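Local coordinates for putative uncharacterized protein lp_3323 (Lactobacillus plantarum, PDB 3DC7), which is of unknown function but is probably a GDSL-like hydrolase of the SGNH type, cleaving ester bonds in a substrate not yet identified, at residues D70-A73 with V74-Q77; G91-D94 with Y95-Q99; T125-P128 with T129-K132; L202-N206 with A207-V211. All blocks are in the same frame, centred on the assembly; numbering follows the deposited sequence. Where two conformers were deposited one is given.

Contact 1. Residues D70-A73 with V74-Q77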
loop_
_atom_site.group_PDB
_atom_site.type_symbol
_atom_site.label_atom_id
_atom_site.label_comp_id
_atom_site.label_asym_id
_atom_site.label_seq_id
_atom_site.Cartn_x
_atom_site.Cartn_y
_atom_site.Cartn_z
ATOM N N ASP A 70 4.914 -11.169 28.581
ATOM C CA ASP A 70 6.267 -11.138 28.006
ATOM C C ASP A 70 6.457 -10.036 26.974
ATOM O O ASP A 70 6.848 -10.320 25.832
ATOM C CB ASP A 70 6.602 -12.486 27.346
ATOM C CG ASP A 70 6.811 -13.593 28.355
ATOM O OD1 ASP A 70 6.013 -14.567 28.358
ATOM O OD2 ASP A 70 7.774 -13.485 29.146
ATOM N N ALA A 71 6.175 -8.793 27.371
ATOM C CA ALA A 71 6.145 -7.639 26.466
ATOM C C ALA A 71 7.275 -7.585 25.442
ATOM O O ALA A 71 8.433 -7.420 25.806
ATOM C CB ALA A 71 6.141 -6.349 27.277
HETATM N N MSE A 72 6.942 -7.686 24.171
HETATM C CA MSE A 72 7.927 -7.421 23.108
HETATM C C MSE A 72 8.528 -6.010 23.181
HETATM O O MSE A 72 9.658 -5.776 22.730
HETATM C CB MSE A 72 7.321 -7.651 21.733
HETATM C CG MSE A 72 7.059 -9.109 21.404
HETATM SE SE MSE A 72 6.299 -9.314 19.592
HETATM C CE MSE A 72 4.884 -10.592 20.048
ATOM N N ALA A 73 7.783 -5.087 23.756
ATOM C CA ALA A 73 8.260 -3.714 23.936
ATOM C C ALA A 73 9.394 -3.607 24.958
ATOM O O ALA A 73 10.020 -2.555 25.079
ATOM C CB ALA A 73 7.112 -2.784 24.283
ATOM N N VAL A 74 9.662 -4.693 25.684
ATOM C CA VAL A 74 10.891 -4.807 26.475
ATOM C C VAL A 74 11.833 -5.888 25.927
ATOM O O VAL A 74 13.042 -5.694 25.880
ATOM C CB VAL A 74 10.633 -4.984 28.019
ATOM C CG1 VAL A 74 9.691 -6.110 28.313
ATOM C CG2 VAL A 74 11.951 -5.208 28.760
ATOM N N ARG A 75 11.277 -7.007 25.474
ATOM C CA ARG A 75 12.104 -8.127 25.019
ATOM C C ARG A 75 12.995 -7.819 23.810
ATOM O O ARG A 75 13.979 -8.525 23.569
ATOM C CB ARG A 75 11.243 -9.350 24.719
ATOM C CG ARG A 75 10.663 -9.993 25.943
ATOM C CD ARG A 75 10.177 -11.408 25.644
ATOM N NE ARG A 75 9.163 -11.481 24.586
ATOM C CZ ARG A 75 9.401 -11.909 23.354
ATOM N NH1 ARG A 75 10.620 -12.298 23.014
ATOM N NH2 ARG A 75 8.420 -11.961 22.462
ATOM N N TYR A 76 12.650 -6.779 23.055
ATOM C CA TYR A 76 13.445 -6.363 21.900
ATOM C C TYR A 76 14.907 -6.081 22.258
ATOM O O TYR A 76 15.777 -6.114 21.381
ATOM C CB TYR A 76 12.838 -5.104 21.254
ATOM C CG TYR A 76 13.226 -3.799 21.934
ATOM C CD1 TYR A 76 12.422 -3.244 22.919
ATOM C CD2 TYR A 76 14.403 -3.138 21.594
ATOM C CE1 TYR A 76 12.763 -2.040 23.540
ATOM C CE2 TYR A 76 14.772 -1.947 22.215
ATOM C CZ TYR A 76 13.945 -1.399 23.189
ATOM O OH TYR A 76 14.309 -0.221 23.813
ATOM N N GLN A 77 15.160 -5.780 23.534
ATOM C CA GLN A 77 16.489 -5.405 24.029
ATOM C C GLN A 77 17.440 -6.603 24.053
ATOM O O GLN A 77 18.649 -6.435 24.242
ATOM C CB GLN A 77 16.387 -4.757 25.414
ATOM C CG GLN A 77 15.412 -3.583 25.451
ATOM C CD GLN A 77 15.463 -2.742 26.726
ATOM O OE1 GLN A 77 15.246 -1.528 26.682
ATOM N NE2 GLN A 77 15.716 -3.379 27.864
#

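Contact 2. Residues G91-D94 with Y95-Q99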
loop_
_atom_site.group_PDB
_atom_site.type_symbol
_atom_site.label_atom_id
_atom_site.label_comp_id
_atom_site.label_asym_id
_atom_site.label_seq_id
_atom_site.Cartn_x
_atom_site.Cartn_y
_atom_site.Cartn_z
ATOM N N GLY A 91 0.991 -8.719 17.761
ATOM C CA GLY A 91 -0.304 -8.051 17.783
ATOM C C GLY A 91 -1.500 -8.985 17.927
ATOM O O GLY A 91 -2.562 -8.563 18.395
ATOM N N VAL A 92 -1.345 -10.246 17.521
ATOM C CA VAL A 92 -2.475 -11.156 17.565
ATOM C C VAL A 92 -2.833 -11.540 19.000
ATOM O O VAL A 92 -4.008 -11.725 19.312
ATOM C CB VAL A 92 -2.310 -12.397 16.647
ATOM C CG1 VAL A 92 -1.538 -13.517 17.333
ATOM C CG2 VAL A 92 -3.690 -12.897 16.245
ATOM N N ASN A 93 -1.821 -11.628 19.866
ATOM C CA ASN A 93 -2.060 -11.851 21.297
ATOM C C ASN A 93 -2.554 -10.594 21.991
ATOM O O ASN A 93 -3.390 -10.665 22.887
ATOM C CB ASN A 93 -0.815 -12.392 22.007
ATOM C CG ASN A 93 -0.474 -13.808 21.584
ATOM O OD1 ASN A 93 0.693 -14.126 21.325
ATOM N ND2 ASN A 93 -1.493 -14.666 21.505
ATOM N N ASP A 94 -2.050 -9.437 21.575
ATOM C CA ASP A 94 -2.596 -8.196 22.102
ATOM C C ASP A 94 -4.097 -8.138 21.814
ATOM O O ASP A 94 -4.888 -7.795 22.693
ATOM C CB ASP A 94 -1.859 -6.996 21.544
ATOM C CG ASP A 94 -0.363 -7.041 21.848
ATOM O OD1 ASP A 94 0.120 -6.209 22.662
ATOM O OD2 ASP A 94 0.337 -7.914 21.267
ATOM N N TYR A 95 -4.492 -8.518 20.600
ATOM C CA TYR A 95 -5.922 -8.621 20.281
ATOM C C TYR A 95 -6.613 -9.718 21.113
ATOM O O TYR A 95 -7.517 -9.430 21.883
ATOM C CB TYR A 95 -6.178 -8.834 18.777
ATOM C CG TYR A 95 -7.604 -9.261 18.466
ATOM C CD1 TYR A 95 -8.670 -8.363 18.608
ATOM C CD2 TYR A 95 -7.891 -10.570 18.073
ATOM C CE1 TYR A 95 -9.977 -8.755 18.358
ATOM C CE2 TYR A 95 -9.196 -10.969 17.816
ATOM C CZ TYR A 95 -10.229 -10.059 17.960
ATOM O OH TYR A 95 -11.518 -10.440 17.685
ATOM N N GLY A 96 -6.152 -10.957 20.972
ATOM C CA GLY A 96 -6.832 -12.111 21.547
ATOM C C GLY A 96 -6.726 -12.273 23.052
ATOM O O GLY A 96 -7.549 -12.940 23.662
ATOM N N ARG A 97 -5.712 -11.669 23.662
ATOM C CA ARG A 97 -5.566 -11.762 25.111
ATOM C C ARG A 97 -5.895 -10.427 25.797
ATOM O O ARG A 97 -5.485 -10.174 26.931
ATOM C CB ARG A 97 -4.177 -12.286 25.480
ATOM C CG ARG A 97 -3.758 -13.506 24.649
ATOM C CD ARG A 97 -2.426 -14.081 25.088
ATOM N NE ARG A 97 -2.587 -14.985 26.220
ATOM C CZ ARG A 97 -1.585 -15.556 26.882
ATOM N NH1 ARG A 97 -0.329 -15.300 26.545
ATOM N NH2 ARG A 97 -1.839 -16.364 27.910
ATOM N N ASP A 98 -6.639 -9.579 25.093
ATOM C CA ASP A 98 -7.213 -8.373 25.670
ATOM C C ASP A 98 -6.177 -7.381 26.225
ATOM O O ASP A 98 -6.259 -6.961 27.389
ATOM C CB ASP A 98 -8.293 -8.742 26.725
ATOM C CG ASP A 98 -9.473 -9.528 26.120
ATOM O OD1 ASP A 98 -9.892 -9.185 24.995
ATOM O OD2 ASP A 98 -9.999 -10.470 26.767
ATOM N N GLN A 99 -5.211 -6.995 25.394
ATOM C CA GLN A 99 -4.379 -5.822 25.701
ATOM C C GLN A 99 -5.211 -4.565 25.428
ATOM O O GLN A 99 -5.747 -4.415 24.331
ATOM C CB GLN A 99 -3.099 -5.820 24.857
ATOM C CG GLN A 99 -2.103 -4.675 25.139
ATOM C CD GLN A 99 -1.351 -4.854 26.448
ATOM O OE1 GLN A 99 -1.438 -4.015 27.362
ATOM N NE2 GLN A 99 -0.620 -5.960 26.557
#

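Contact 3. Residues T125-P128 with T129-K132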
loop_
_atom_site.group_PDB
_atom_site.type_symbol
_atom_site.label_atom_id
_atom_site.label_comp_id
_atom_site.label_asym_id
_atom_site.label_seq_id
_atom_site.Cartn_x
_atom_site.Cartn_y
_atom_site.Cartn_z
ATOM N N THR A 125 16.512 3.695 17.684
ATOM C CA THR A 125 17.577 4.267 18.488
ATOM C C THR A 125 18.774 3.342 18.487
ATOM O O THR A 125 19.895 3.794 18.266
ATOM C CB THR A 125 17.106 4.528 19.922
ATOM O OG1 THR A 125 15.985 5.418 19.885
ATOM C CG2 THR A 125 18.207 5.147 20.762
ATOM N N ASN A 126 18.539 2.045 18.689
ATOM C CA ASN A 126 19.659 1.110 18.891
ATOM C C ASN A 126 20.175 0.385 17.654
ATOM O O ASN A 126 21.295 -0.091 17.656
ATOM C CB ASN A 126 19.342 0.134 20.025
ATOM C CG ASN A 126 19.159 0.845 21.351
ATOM O OD1 ASN A 126 20.133 1.304 21.958
ATOM N ND2 ASN A 126 17.908 0.973 21.796
ATOM N N TRP A 127 19.355 0.289 16.614
ATOM C CA TRP A 127 19.785 -0.267 15.321
ATOM C C TRP A 127 19.391 0.694 14.180
ATOM O O TRP A 127 18.588 0.347 13.310
ATOM C CB TRP A 127 19.166 -1.644 15.095
ATOM C CG TRP A 127 19.560 -2.682 16.111
ATOM C CD1 TRP A 127 20.626 -3.545 16.041
ATOM C CD2 TRP A 127 18.883 -2.983 17.339
ATOM N NE1 TRP A 127 20.646 -4.357 17.147
ATOM C CE2 TRP A 127 19.594 -4.033 17.960
ATOM C CE3 TRP A 127 17.745 -2.468 17.973
ATOM C CZ2 TRP A 127 19.205 -4.575 19.189
ATOM C CZ3 TRP A 127 17.361 -3.005 19.190
ATOM C CH2 TRP A 127 18.093 -4.047 19.787
ATOM N N PRO A 128 19.958 1.912 14.183
ATOM C CA PRO A 128 19.535 2.953 13.226
ATOM C C PRO A 128 19.750 2.603 11.745
ATOM O O PRO A 128 18.964 3.038 10.898
ATOM C CB PRO A 128 20.367 4.171 13.633
ATOM C CG PRO A 128 21.539 3.613 14.404
ATOM C CD PRO A 128 21.026 2.391 15.091
ATOM N N THR A 129 20.776 1.812 11.438
ATOM C CA THR A 129 21.051 1.457 10.053
ATOM C C THR A 129 20.536 0.061 9.653
ATOM O O THR A 129 20.684 -0.345 8.514
ATOM C CB THR A 129 22.562 1.589 9.722
ATOM O OG1 THR A 129 23.300 0.554 10.383
ATOM C CG2 THR A 129 23.104 2.954 10.150
ATOM N N VAL A 130 19.923 -0.670 10.576
ATOM C CA VAL A 130 19.468 -2.040 10.279
ATOM C C VAL A 130 18.082 -2.017 9.617
ATOM O O VAL A 130 17.185 -1.346 10.121
ATOM C CB VAL A 130 19.447 -2.919 11.562
ATOM C CG1 VAL A 130 18.740 -4.237 11.325
ATOM C CG2 VAL A 130 20.871 -3.158 12.065
ATOM N N PRO A 131 17.917 -2.723 8.473
ATOM C CA PRO A 131 16.592 -2.834 7.874
ATOM C C PRO A 131 15.627 -3.606 8.775
ATOM O O PRO A 131 16.001 -4.624 9.369
ATOM C CB PRO A 131 16.848 -3.596 6.560
ATOM C CG PRO A 131 18.150 -4.268 6.740
ATOM C CD PRO A 131 18.947 -3.409 7.667
ATOM N N LYS A 132 14.403 -3.100 8.885
ATOM C CA LYS A 132 13.401 -3.691 9.767
ATOM C C LYS A 132 12.059 -3.744 9.084
ATOM O O LYS A 132 11.721 -2.866 8.297
ATOM C CB LYS A 132 13.210 -2.847 11.032
ATOM C CG LYS A 132 14.467 -2.404 11.688
ATOM C CD LYS A 132 14.199 -1.273 12.648
ATOM C CE LYS A 132 15.513 -0.757 13.163
ATOM N NZ LYS A 132 16.126 0.133 12.147
#

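Contact 4. Residues L202-N206 with A207-V211. With SO4 (sulfate ion), chain D.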
loop_
_atom_site.group_PDB
_atom_site.type_symbol
_atom_site.label_atom_id
_atom_site.label_comp_id
_atom_site.label_asym_id
_atom_site.label_seq_id
_atom_site.Cartn_x
_atom_site.Cartn_y
_atom_site.Cartn_z
ATOM N N LEU A 202 -6.048 -20.080 14.579
ATOM C CA LEU A 202 -5.135 -19.033 15.045
ATOM C C LEU A 202 -3.687 -19.232 14.548
ATOM O O LEU A 202 -3.102 -18.323 13.950
ATOM C CB LEU A 202 -5.195 -18.896 16.573
ATOM C CG LEU A 202 -4.084 -18.077 17.260
ATOM C CD1 LEU A 202 -4.150 -16.596 16.953
ATOM C CD2 LEU A 202 -4.085 -18.289 18.779
ATOM N N HIS A 203 -3.119 -20.412 14.799
ATOM C CA HIS A 203 -1.742 -20.704 14.416
ATOM C C HIS A 203 -1.700 -21.258 13.007
ATOM O O HIS A 203 -2.470 -22.142 12.683
ATOM C CB HIS A 203 -1.107 -21.724 15.371
ATOM C CG HIS A 203 -1.106 -21.290 16.799
ATOM N ND1 HIS A 203 -0.236 -20.342 17.288
ATOM C CD2 HIS A 203 -1.877 -21.668 17.844
ATOM C CE1 HIS A 203 -0.476 -20.150 18.574
ATOM N NE2 HIS A 203 -1.467 -20.947 18.936
ATOM N N PRO A 204 -0.801 -20.733 12.160
ATOM C CA PRO A 204 -0.607 -21.363 10.862
ATOM C C PRO A 204 -0.032 -22.759 11.031
ATOM O O PRO A 204 0.746 -22.996 11.956
ATOM C CB PRO A 204 0.421 -20.451 10.177
ATOM C CG PRO A 204 0.354 -19.171 10.882
ATOM C CD PRO A 204 0.040 -19.534 12.313
ATOM N N ASN A 205 -0.450 -23.688 10.182
ATOM C CA ASN A 205 0.222 -24.974 10.101
ATOM C C ASN A 205 1.437 -24.855 9.152
ATOM O O ASN A 205 1.825 -23.746 8.785
ATOM C CB ASN A 205 -0.772 -26.059 9.664
ATOM C CG ASN A 205 -1.329 -25.811 8.274
ATOM O OD1 ASN A 205 -0.776 -25.020 7.508
ATOM N ND2 ASN A 205 -2.431 -26.478 7.942
ATOM N N ASN A 206 2.031 -25.971 8.745
ATOM C CA ASN A 206 3.164 -25.925 7.818
ATOM C C ASN A 206 2.850 -25.333 6.450
ATOM O O ASN A 206 3.678 -24.617 5.881
ATOM C CB ASN A 206 3.796 -27.305 7.633
ATOM C CG ASN A 206 4.575 -27.759 8.849
ATOM O OD1 ASN A 206 4.742 -27.027 9.828
ATOM N ND2 ASN A 206 5.071 -28.976 8.784
ATOM N N ALA A 207 1.665 -25.638 5.921
ATOM C CA ALA A 207 1.225 -25.050 4.645
ATOM C C ALA A 207 1.056 -23.531 4.755
ATOM O O ALA A 207 1.378 -22.785 3.826
ATOM C CB ALA A 207 -0.080 -25.717 4.157
ATOM N N GLY A 208 0.561 -23.081 5.905
ATOM C CA GLY A 208 0.355 -21.654 6.175
ATOM C C GLY A 208 1.680 -20.943 6.285
ATOM O O GLY A 208 1.835 -19.821 5.798
ATOM N N HIS A 209 2.646 -21.612 6.905
ATOM C CA HIS A 209 3.996 -21.094 7.001
ATOM C C HIS A 209 4.712 -20.972 5.662
ATOM O O HIS A 209 5.461 -20.021 5.471
ATOM C CB HIS A 209 4.827 -21.887 8.002
ATOM C CG HIS A 209 4.550 -21.511 9.423
ATOM N ND1 HIS A 209 5.173 -20.451 10.042
ATOM C CD2 HIS A 209 3.694 -22.032 10.334
ATOM C CE1 HIS A 209 4.732 -20.346 11.282
ATOM N NE2 HIS A 209 3.833 -21.293 11.486
ATOM N N ARG A 210 4.487 -21.904 4.739
ATOM C CA ARG A 210 5.068 -21.814 3.402
ATOM C C ARG A 210 4.543 -20.568 2.691
ATOM O O ARG A 210 5.294 -19.846 2.019
ATOM C CB ARG A 210 4.759 -23.076 2.595
ATOM C CG ARG A 210 5.581 -24.277 3.023
ATOM C CD ARG A 210 5.540 -25.391 1.993
ATOM N NE ARG A 210 4.233 -26.037 1.897
ATOM C CZ ARG A 210 3.778 -26.955 2.746
ATOM N NH1 ARG A 210 4.512 -27.340 3.785
ATOM N NH2 ARG A 210 2.578 -27.486 2.560
ATOM N N VAL A 211 3.241 -20.328 2.852
ATOM C CA VAL A 211 2.589 -19.132 2.289
ATOM C C VAL A 211 3.240 -17.873 2.865
ATOM O O VAL A 211 3.631 -16.975 2.117
ATOM C CB VAL A 211 1.054 -19.115 2.543
ATOM C CG1 VAL A 211 0.454 -17.747 2.225
ATOM C CG2 VAL A 211 0.352 -20.188 1.719
HETATM S S SO4 D . 1.518 -29.446 10.141
HETATM O O1 SO4 D . 1.385 -29.477 8.685
HETATM O O2 SO4 D . 1.483 -28.077 10.654
HETATM O O3 SO4 D . 0.408 -30.224 10.698
HETATM O O4 SO4 D . 2.802 -30.031 10.535
HETATM O O HOH W 1 2.357 -21.542 13.741
HETATM O O HOH W 2 4.892 -29.997 5.706
#

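Contact 1. Residues D70-A73 with V74-Q77
Arg75 reaches back over the start of the short helix 72-75 to grip Asp70, which precedes it, in an alpha/beta fold of the SGNH-hydrolase type built on a parallel sheet. Ala71 holds the N-cap position without a polar side chain to cap with, and its carbonyl carries the first turn instead. Two amides share Ala71 O: Arg75 N at 2.9 Å, lying in the carbonyl plane, and Val74 N at 3.0 Å, standing well above it. Met72 O receives Tyr76 N at 3.2 Å and continues the turn.

The carbonyl one residue before Ala71, Asp70 O, is met by a side chain instead. Arg75 NE gives its hydrogen to Asp70 O at 2.9 Å, with an N-H...O angle of 156°. The oxygen sits in the guanidinium plane, whereas NE stands above the plane of the carbonyl. A bend in the arginine chain (chi3 -58°) turns NE back toward this target, while Arg75 CG lies 3.4 Å from Ala71 O. Asp70 O has a second partner in Ser63 OG. Farther out, Arg75 NH1 donates to Leu58 O and NH2 to Ser63 OG, which explains why an arginine suits the place: one flat group serves three acceptors. A leucine in its place would probably leave Leu58 O without this donor and Asp70 O with one grip fewer, setting the segment before the helix freer to move.

Small apolar groups fill in around these bonds, Ala71 CB meeting Val74 CG1 at 3.7 Å. The Tyr76 ring turns its edge to a carbonyl, placing CE1 3.2 Å from Ala73 O.

Contact 2. Residues G91-D94 with Y95-Q99
Arg97 and Asn93 lie side by side one helical turn apart and point the same way, Arg97 CD resting 3.9 Å from Asn93 CB. Their backbones are joined as well, Arg97 N donating to Asn93 O at 2.6 Å. Tyr95 N to Gly91 O and Gly96 N to Val92 O repeat the same bond and complete the short helix 92-96. The second side-chain pair, Asp94 and Gln99, also runs alongside: Gln99 CB packs 3.7 Å from Asp94 CB, and Gln99 CG, anti to the backbone N (chi1 -177°), runs on beside the carboxylate, 3.7 Å from Asp94 OD1.

The segment Gly91-Val92-Asn93-Asp94 matches the GxND block of SGNH hydrolases, whose asparagine commonly contributes to the oxyanion hole; Asn93 probably plays that part, and it touches Asp29. The helix ends in a Schellman motif. Gln99 N closes on Asp94 O at 2.8 Å, lying in the carbonyl plane, and Asp98 N makes a weak bond to Tyr95 O; Asp98, at positive phi (60°), is the C-prime residue. Gly96 suits its place because a CB there would come 3.2 Å from Val92 O, and Gly91 because its backbone angles would press a side chain against the preceding carbonyl.

Beyond this shell, Asp94 is held by two backbone amides, OD2 taking Ile65 N and OD1 taking Gly66 N. Arg97 sends NH1 to Gly62 O and makes a cation-pi contact with Tyr69. Tyr95 leads away from the turn, its OH bonded to Ser149 O, while Asp98 OD2 pairs with Ser147 OG.

Contact 3. Residues T125-P128 with T129-K132
A type I beta turn from Trp127 to Val130 takes the chain out of helix 112-126 and toward strand 132-136, one of the helix-to-strand connections of this alpha/beta fold. The turn is closed by Val130 N, which donates to Trp127 O at 3.2 Å. Pro128 suits the second position, since its ring fixes phi near -62°, the value a type I turn needs there, and it has no N-H to continue the helix.

The same carbonyl has a second donor. Lys132, just beyond the turn, stretches its side chain back until NZ lies 2.7 Å from Trp127 O. The two donors come to this oxygen from opposite faces of the carbonyl plane. A final bend in the lysine (chi4 79°) swings NZ so that it also reaches Val130 O at 2.7 Å, this time in the carbonyl plane. Gln124 OE1, from the last turn of the helix, is a third acceptor.

Beside these polar bonds Trp127 and Val130 run side by side, with Val130 CB 3.8 Å from Trp127 CB and CG2 coming obliquely toward the indole at CD1. Both press on Ile86 of strand 85-89, and the indole NE1 is satisfied by Pro80 O. On the outer side the turn meets the second subunit, where Gln193 of that chain donates to Pro128 O and Tyr197 of that chain packs on Thr129.

Lys132 is buried, and its three acceptors are all neutral oxygens; the ammonium charge is probably stabilised by the negative ends of three C=O dipoles, two of the backbone and one of the Gln124 side chain, rather than by a counter-ion among these partners.

Contact 4. Residues L202-N206 with A207-V211
Asn205 accepts from Gly208 N through OD1 at 2.8 Å, the donor lying nearly along the C=O axis (176°). Its backbone oxygen is used too, taking His209 N at 3.0 Å. With CG set between the backbone N and the carbonyl carbon (chi1 63°), the amide folds over the first turn, and ND2 is left to donate to Ile196 O. Asn206 O then receives Arg210 N, while Asn206 N gives its hydrogen to O2 of a sulfate at 2.9 Å, an ion probably from the crystallisation liquor.

This is an N-cap at the head of helix 206-223. It comes just after, with Pro204 between, a sequence, Asp200 to His203, that resembles the DxxH block of SGNH hydrolases, where the histidine is normally catalytic; Asp200 OD1 accepts from His203 N. With an alanine in place of Asn205, Gly208 N would probably lose its cap and Ile196 O this donor, and the helix start would be likely to fray.

Water 1 bridges Pro204 O and His209 NE2, lying in the imidazole plane. Pro204 CB packs against His209 CD2 at 3.6 Å. Glycine suits the place of Gly208, because a CB there would stand 3.0 Å from Pro204 CB.

How the contacts relate
The four contacts follow one another in series from the N terminus; being local, each closes only a turn and none crosses another. Contact 1 forms the short helix 72-75 after strand 56-59, and contact 2 the helix 92-96 after strand 85-89. Contact 3 carries helix 112-126 into strand 132-136, and contact 4 starts helix 206-223. Contacts 1 and 3 touch where Trp127 CH2 packs 3.5 Å from Tyr76 O, and contacts 2 and 4 meet through Val92 CG2 and Leu202 CD1, bringing the GxND-like and DxxH-like segments together. Contacts 3 and 4 lie on opposite sides of the chain's centre, their own centres about 29 Å apart.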